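Local structure of D-glycerate 3-kinase (Cryptococcus neoformans var. grubii serotype A, 6CKG) at residues Asp103-Gly114 / Thr227-Tyr238. The protein probably acts as a D-glycerate 3-kinase, transferring a phosphate group to D-glycerate. Sequence-based numbering, arbitrary orientation. Where two conformers were deposited one is given.
Sequences DNPLLNGRGPAG and TLHSINQNLRQY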
ATOM      1  N   ASP A 103      24.221  -1.086   8.308  1.00 39.03           N
ATOM      2  CA  ASP A 103      24.417   0.303   7.923  1.00 45.19           C
ATOM      3  C   ASP A 103      23.237   0.891   7.163  1.00 43.16           C
ATOM      4  O   ASP A 103      23.340   2.020   6.676  1.00 51.37           O
ATOM      5  CB  ASP A 103      25.685   0.446   7.084  1.00 61.63           C
ATOM      6  CG  ASP A 103      26.915   0.006   7.834  1.00 74.05           C
ATOM      7  OD1 ASP A 103      27.133   0.524   8.950  1.00 78.36           O
ATOM      8  OD2 ASP A 103      27.639  -0.876   7.327  1.00 81.05           O
ATOM      9  N   ASN A 104      22.126   0.162   7.042  1.00 38.32           N
ATOM     10  CA  ASN A 104      20.973   0.698   6.330  1.00 32.12           C
ATOM     11  C   ASN A 104      19.912   1.113   7.343  1.00 37.27           C
ATOM     12  O   ASN A 104      19.177   0.253   7.857  1.00 34.88           O
ATOM     13  CB  ASN A 104      20.414  -0.329   5.343  1.00 34.39           C
ATOM     14  CG  ASN A 104      19.347   0.260   4.424  1.00 31.24           C
ATOM     15  OD1 ASN A 104      18.531   1.080   4.845  1.00 36.00           O
ATOM     16  ND2 ASN A 104      19.363  -0.143   3.158  1.00 30.43           N
ATOM     17  N   PRO A 105      19.789   2.400   7.659  1.00 38.08           N
ATOM     18  CA  PRO A 105      18.778   2.827   8.635  1.00 31.49           C
ATOM     19  C   PRO A 105      17.356   2.535   8.208  1.00 42.22           C
ATOM     20  O   PRO A 105      16.475   2.409   9.068  1.00 41.17           O
ATOM     21  CB  PRO A 105      19.017   4.337   8.742  1.00 37.65           C
ATOM     22  CG  PRO A 105      19.648   4.706   7.433  1.00 39.66           C
ATOM     23  CD  PRO A 105      20.535   3.540   7.099  1.00 42.58           C
ATOM     24  N   LEU A 106      17.089   2.456   6.903  1.00 37.79           N
ATOM     25  CA  LEU A 106      15.728   2.189   6.461  1.00 37.19           C
ATOM     26  C   LEU A 106      15.306   0.748   6.729  1.00 40.00           C
ATOM     27  O   LEU A 106      14.105   0.484   6.859  1.00 36.85           O
ATOM     28  CB  LEU A 106      15.593   2.540   4.971  1.00 30.22           C
ATOM     29  CG  LEU A 106      15.745   4.038   4.710  1.00 30.60           C
ATOM     30  CD1 LEU A 106      15.506   4.431   3.225  1.00 31.39           C
ATOM     31  CD2 LEU A 106      14.797   4.793   5.650  1.00 32.92           C
ATOM     32  N   LEU A 107      16.255  -0.181   6.850  1.00 34.90           N
ATOM     33  CA  LEU A 107      15.932  -1.575   7.123  1.00 35.01           C
ATOM     34  C   LEU A 107      16.092  -1.948   8.594  1.00 32.97           C
ATOM     35  O   LEU A 107      16.043  -3.138   8.936  1.00 32.70           O
ATOM     36  CB  LEU A 107      16.784  -2.490   6.246  1.00 29.29           C
ATOM     37  CG  LEU A 107      16.591  -2.271   4.741  1.00 28.97           C
ATOM     38  CD1 LEU A 107      17.629  -3.038   3.930  1.00 32.40           C
ATOM     39  CD2 LEU A 107      15.156  -2.672   4.327  1.00 32.21           C
ATOM     40  N   ASN A 108      16.266  -0.973   9.479  1.00 27.69           N
ATOM     41  CA  ASN A 108      16.459  -1.307  10.880  1.00 38.88           C
ATOM     42  C   ASN A 108      15.131  -1.488  11.607  1.00 37.88           C
ATOM     43  O   ASN A 108      15.116  -1.612  12.833  1.00 43.48           O
ATOM     44  CB  ASN A 108      17.339  -0.253  11.571  1.00 39.42           C
ATOM     45  CG  ASN A 108      16.634   1.079  11.766  1.00 52.43           C
ATOM     46  OD1 ASN A 108      15.464   1.246  11.411  1.00 51.67           O
ATOM     47  ND2 ASN A 108      17.342   2.032  12.356  1.00 60.54           N
ATOM     48  N   GLY A 109      14.032  -1.504  10.867  1.00 32.81           N
ATOM     49  CA  GLY A 109      12.698  -1.765  11.390  1.00 29.02           C
ATOM     50  C   GLY A 109      11.738  -1.821  10.225  1.00 28.15           C
ATOM     51  O   GLY A 109      12.110  -1.553   9.080  1.00 34.06           O
ATOM     52  N   ARG A 110      10.479  -2.150  10.534  1.00 27.57           N
ATOM     53  CA  ARG A 110       9.456  -2.301   9.507  1.00 23.90           C
ATOM     54  C   ARG A 110       9.236  -1.001   8.736  1.00 31.15           C
ATOM     55  O   ARG A 110       9.447   0.105   9.246  1.00 30.91           O
ATOM     56  CB  ARG A 110       8.120  -2.728  10.129  1.00 26.27           C
ATOM     57  CG  ARG A 110       7.440  -1.626  10.928  1.00 29.70           C
ATOM     58  CD  ARG A 110       6.243  -2.154  11.738  1.00 32.12           C
ATOM     59  NE  ARG A 110       5.490  -1.054  12.331  1.00 32.08           N
ATOM     60  CZ  ARG A 110       5.332  -0.851  13.636  1.00 38.80           C
ATOM     61  NH1 ARG A 110       5.847  -1.698  14.521  1.00 42.73           N
ATOM     62  NH2 ARG A 110       4.634   0.195  14.060  1.00 33.37           N
ATOM     63  N   GLY A 111       8.743  -1.147   7.505  1.00 26.34           N
ATOM     64  CA  GLY A 111       8.280  -0.017   6.737  1.00 23.46           C
ATOM     65  C   GLY A 111       8.493  -0.178   5.247  1.00 26.02           C
ATOM     66  O   GLY A 111       7.565  -0.459   4.480  1.00 31.27           O
ATOM     67  N   PRO A 112       9.729   0.010   4.807  1.00 28.95           N
ATOM     68  CA  PRO A 112      10.011   0.125   3.375  1.00 27.28           C
ATOM     69  C   PRO A 112      10.132  -1.242   2.715  1.00 27.42           C
ATOM     70  O   PRO A 112      10.057  -2.285   3.367  1.00 26.12           O
ATOM     71  CB  PRO A 112      11.349   0.881   3.339  1.00 29.49           C
ATOM     72  CG  PRO A 112      11.974   0.593   4.627  1.00 33.29           C
ATOM     73  CD  PRO A 112      10.870   0.436   5.635  1.00 27.64           C
ATOM     74  N   ALA A 113      10.309  -1.201   1.390  1.00 24.30           N
ATOM     75  CA  ALA A 113      10.523  -2.389   0.579  1.00 21.98           C
ATOM     76  C   ALA A 113      11.638  -3.245   1.160  1.00 27.94           C
ATOM     77  O   ALA A 113      12.743  -2.757   1.437  1.00 30.75           O
ATOM     78  CB  ALA A 113      10.853  -1.983  -0.867  1.00 27.19           C
ATOM     79  N   GLY A 114      11.335  -4.530   1.343  1.00 29.03           N
ATOM     80  CA  GLY A 114      12.214  -5.480   1.988  1.00 26.34           C
ATOM     81  C   GLY A 114      11.703  -5.964   3.332  1.00 28.21           C
ATOM     82  O   GLY A 114      12.103  -7.048   3.782  1.00 27.78           O
ATOM     83  N   THR A 227      22.198   2.996   0.600  1.00 32.09           N
ATOM     84  CA  THR A 227      20.951   2.718   1.304  1.00 27.50           C
ATOM     85  C   THR A 227      19.766   2.762   0.340  1.00 31.14           C
ATOM     86  O   THR A 227      18.895   1.885   0.363  1.00 31.85           O
ATOM     87  CB  THR A 227      20.740   3.710   2.451  1.00 31.55           C
ATOM     88  OG1 THR A 227      21.580   3.362   3.554  1.00 35.86           O
ATOM     89  CG2 THR A 227      19.257   3.694   2.938  1.00 29.43           C
ATOM     90  N   LEU A 228      19.726   3.775  -0.525  1.00 29.36           N
ATOM     91  CA  LEU A 228      18.598   3.908  -1.447  1.00 32.19           C
ATOM     92  C   LEU A 228      18.597   2.798  -2.495  1.00 27.13           C
ATOM     93  O   LEU A 228      17.535   2.287  -2.858  1.00 29.92           O
ATOM     94  CB  LEU A 228      18.614   5.287  -2.115  1.00 33.89           C
ATOM     95  CG  LEU A 228      18.503   6.487  -1.172  1.00 35.13           C
ATOM     96  CD1 LEU A 228      18.756   7.793  -1.905  1.00 34.51           C
ATOM     97  CD2 LEU A 228      17.147   6.506  -0.473  1.00 28.42           C
ATOM     98  N   HIS A 229      19.776   2.409  -2.988  1.00 30.45           N
ATOM     99  CA  HIS A 229      19.851   1.320  -3.960  1.00 27.52           C
ATOM    100  C   HIS A 229      19.320   0.014  -3.376  1.00 27.67           C
ATOM    101  O   HIS A 229      18.682  -0.773  -4.088  1.00 29.56           O
ATOM    102  CB  HIS A 229      21.295   1.137  -4.434  1.00 27.29           C
ATOM    103  CG  HIS A 229      21.713   2.077  -5.536  1.00 31.94           C
ATOM    104  ND1 HIS A 229      21.086   2.116  -6.762  1.00 30.15           N
ATOM    105  CD2 HIS A 229      22.735   2.967  -5.611  1.00 27.82           C
ATOM    106  CE1 HIS A 229      21.683   3.009  -7.537  1.00 31.17           C
ATOM    107  NE2 HIS A 229      22.690   3.539  -6.861  1.00 30.45           N
ATOM    108  N   SER A 230      19.600  -0.242  -2.083  1.00 31.28           N
ATOM    109  CA  SER A 230      19.103  -1.449  -1.423  0.62 27.85           C
ATOM    110  C   SER A 230      17.578  -1.492  -1.410  1.00 27.74           C
ATOM    111  O   SER A 230      16.973  -2.520  -1.725  1.00 31.55           O
ATOM    112  CB  SER A 230      19.646  -1.536   0.005  0.62 28.33           C
ATOM    113  OG  SER A 230      21.061  -1.598   0.006  0.62 29.62           O
ATOM    114  N   ILE A 231      16.936  -0.386  -1.026  1.00 24.73           N
ATOM    115  CA  ILE A 231      15.472  -0.368  -1.048  1.00 25.18           C
ATOM    116  C   ILE A 231      14.957  -0.587  -2.469  1.00 31.65           C
ATOM    117  O   ILE A 231      13.988  -1.329  -2.691  1.00 28.79           O
ATOM    118  CB  ILE A 231      14.941   0.948  -0.453  1.00 27.59           C
ATOM    119  CG1 ILE A 231      15.502   1.167   0.954  1.00 25.84           C
ATOM    120  CG2 ILE A 231      13.398   0.958  -0.459  1.00 21.76           C
ATOM    121  CD1 ILE A 231      15.174   0.024   1.934  1.00 26.05           C
ATOM    122  N   ASN A 232      15.603   0.053  -3.448  1.00 26.48           N
ATOM    123  CA  ASN A 232      15.246  -0.118  -4.858  1.00 24.91           C
ATOM    124  C   ASN A 232      15.322  -1.584  -5.269  1.00 28.05           C
ATOM    125  O   ASN A 232      14.410  -2.109  -5.920  1.00 26.62           O
ATOM    126  CB  ASN A 232      16.192   0.727  -5.728  1.00 28.60           C
ATOM    127  CG  ASN A 232      15.780   0.782  -7.197  1.00 29.39           C
ATOM    128  OD1 ASN A 232      14.614   0.977  -7.511  1.00 29.05           O
ATOM    129  ND2 ASN A 232      16.748   0.615  -8.104  1.00 27.70           N
ATOM    130  N   GLN A 233      16.430  -2.249  -4.933  1.00 25.12           N
ATOM    131  CA  GLN A 233      16.596  -3.659  -5.263  1.00 30.13           C
ATOM    132  C   GLN A 233      15.557  -4.519  -4.556  1.00 32.50           C
ATOM    133  O   GLN A 233      15.054  -5.498  -5.125  1.00 30.18           O
ATOM    134  CB  GLN A 233      18.000  -4.116  -4.874  1.00 34.04           C
ATOM    135  CG  GLN A 233      18.439  -5.382  -5.576  1.00 52.40           C
ATOM    136  CD  GLN A 233      18.702  -5.141  -7.045  1.00 66.14           C
ATOM    137  OE1 GLN A 233      19.132  -4.053  -7.429  1.00 76.37           O
ATOM    138  NE2 GLN A 233      18.429  -6.140  -7.878  1.00 62.49           N
ATOM    139  N   ASN A 234      15.254  -4.188  -3.299  1.00 28.39           N
ATOM    140  CA  ASN A 234      14.172  -4.859  -2.588  1.00 31.10           C
ATOM    141  C   ASN A 234      12.851  -4.707  -3.330  1.00 28.81           C
ATOM    142  O   ASN A 234      12.082  -5.665  -3.437  1.00 27.80           O
ATOM    143  CB  ASN A 234      14.048  -4.298  -1.173  1.00 21.82           C
ATOM    144  CG  ASN A 234      15.210  -4.693  -0.284  1.00 29.16           C
ATOM    145  OD1 ASN A 234      16.099  -5.433  -0.694  1.00 32.03           O
ATOM    146  ND2 ASN A 234      15.222  -4.173   0.929  1.00 28.63           N
ATOM    147  N   LEU A 235      12.587  -3.515  -3.874  1.00 29.36           N
ATOM    148  CA  LEU A 235      11.300  -3.253  -4.520  1.00 35.21           C
ATOM    149  C   LEU A 235      11.120  -4.064  -5.799  1.00 31.40           C
ATOM    150  O   LEU A 235       9.986  -4.393  -6.167  1.00 28.04           O
ATOM    151  CB  LEU A 235      11.159  -1.761  -4.814  1.00 27.26           C
ATOM    152  CG  LEU A 235       9.820  -1.293  -5.370  1.00 27.69           C
ATOM    153  CD1 LEU A 235       8.657  -1.632  -4.398  1.00 26.77           C
ATOM    154  CD2 LEU A 235       9.886   0.199  -5.643  1.00 27.45           C
ATOM    155  N   ARG A 236      12.216  -4.391  -6.488  1.00 26.66           N
ATOM    156  CA  ARG A 236      12.122  -5.248  -7.665  1.00 31.26           C
ATOM    157  C   ARG A 236      11.473  -6.593  -7.345  1.00 33.65           C
ATOM    158  O   ARG A 236      10.837  -7.190  -8.223  1.00 31.95           O
ATOM    159  CB  ARG A 236      13.521  -5.442  -8.279  1.00 30.48           C
ATOM    160  CG  ARG A 236      14.083  -4.151  -8.877  1.00 36.61           C
ATOM    161  CD  ARG A 236      15.578  -4.210  -9.216  1.00 38.48           C
ATOM    162  NE  ARG A 236      16.048  -2.987  -9.885  1.00 39.37           N
ATOM    163  CZ  ARG A 236      17.330  -2.609  -9.957  1.00 44.72           C
ATOM    164  NH1 ARG A 236      18.273  -3.337  -9.378  1.00 39.79           N
ATOM    165  NH2 ARG A 236      17.678  -1.493 -10.597  1.00 39.57           N
ATOM    166  N   GLN A 237      11.597  -7.078  -6.099  1.00 29.51           N
ATOM    167  CA  GLN A 237      10.977  -8.346  -5.710  1.00 25.45           C
ATOM    168  C   GLN A 237       9.456  -8.270  -5.586  1.00 28.51           C
ATOM    169  O   GLN A 237       8.819  -9.323  -5.450  1.00 27.86           O
ATOM    170  CB  GLN A 237      11.551  -8.858  -4.374  1.00 25.84           C
ATOM    171  CG  GLN A 237      13.075  -9.005  -4.363  1.00 46.22           C
ATOM    172  CD  GLN A 237      13.596  -9.626  -5.645  1.00 61.84           C
ATOM    173  OE1 GLN A 237      14.255  -8.963  -6.449  1.00 70.37           O
ATOM    174  NE2 GLN A 237      13.292 -10.905  -5.851  1.00 66.87           N
ATOM    175  N   TYR A 238       8.859  -7.078  -5.621  1.00 27.26           N
ATOM    176  CA  TYR A 238       7.403  -6.962  -5.496  1.00 26.91           C
ATOM    177  C   TYR A 238       6.673  -7.040  -6.832  1.00 28.86           C
ATOM    178  O   TYR A 238       5.437  -7.050  -6.843  1.00 25.76           O
ATOM    179  CB  TYR A 238       7.009  -5.642  -4.812  1.00 20.22           C
ATOM    180  CG  TYR A 238       7.381  -5.549  -3.346  1.00 22.25           C
ATOM    181  CD1 TYR A 238       8.716  -5.566  -2.947  1.00 23.37           C
ATOM    182  CD2 TYR A 238       6.402  -5.413  -2.367  1.00 24.88           C
ATOM    183  CE1 TYR A 238       9.069  -5.484  -1.606  1.00 30.47           C
ATOM    184  CE2 TYR A 238       6.738  -5.321  -1.018  1.00 27.45           C
ATOM    185  CZ  TYR A 238       8.081  -5.358  -0.646  1.00 31.51           C
ATOM    186  OH  TYR A 238       8.446  -5.256   0.678  1.00 28.13           O
TER
HETATM  187  O   HOH W   1      21.884  -1.616   2.462  1.00 53.22           O
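The methyl of A113 is the bump that the loop 103-114 presses into helix 225-236. It fits a hollow spanning one helical turn: A113 CB lies 3.7 Å from I231 O and 4.0 Å from L235 CB, with the ring of Y238 along another border. A second bump runs the other way. I231 keeps CG2 for the alanine, while its CG1 branch, anti to the carbonyl carbon (chi1 -55°), carries CD1 into a loop hollow walled by L106, L107 and P112; the tightest of these contacts is CD1 to L107 CD2, 3.6 Å. One turn back toward the start of the helix, T227 CG2 sits against the N104 amide, 3.3 Å from OD1, and also meets L106 CD1, roughly at a right angle to that approach. F298 of helix 281-298 also packs on I231 and L235.

Polar groups run alongside this apolar row. N234 ND2 donates to A113 O at 2.9 Å, nearly straight (163°); the acceptor lies in the plane of the N234 amide, although the donor is tilted 33° from the carbonyl plane. One turn earlier a water accepts a hydrogen bond from N104 ND2 and, in one of two modelled conformers of S230, also bonds its OG, which bonds S226 O as well, whereas N104 OD1 turns back to accept weak bonds from L106 N and L107 N. Y238 OH is hydrogen-bonded to H116 ND1 in the same loop. The chemistry implies a division of labour: interlocking methyls supply the fit, and one direct amide bond, with a less certain water bridge, is consistent with polar groups holding the loop's position along the helix.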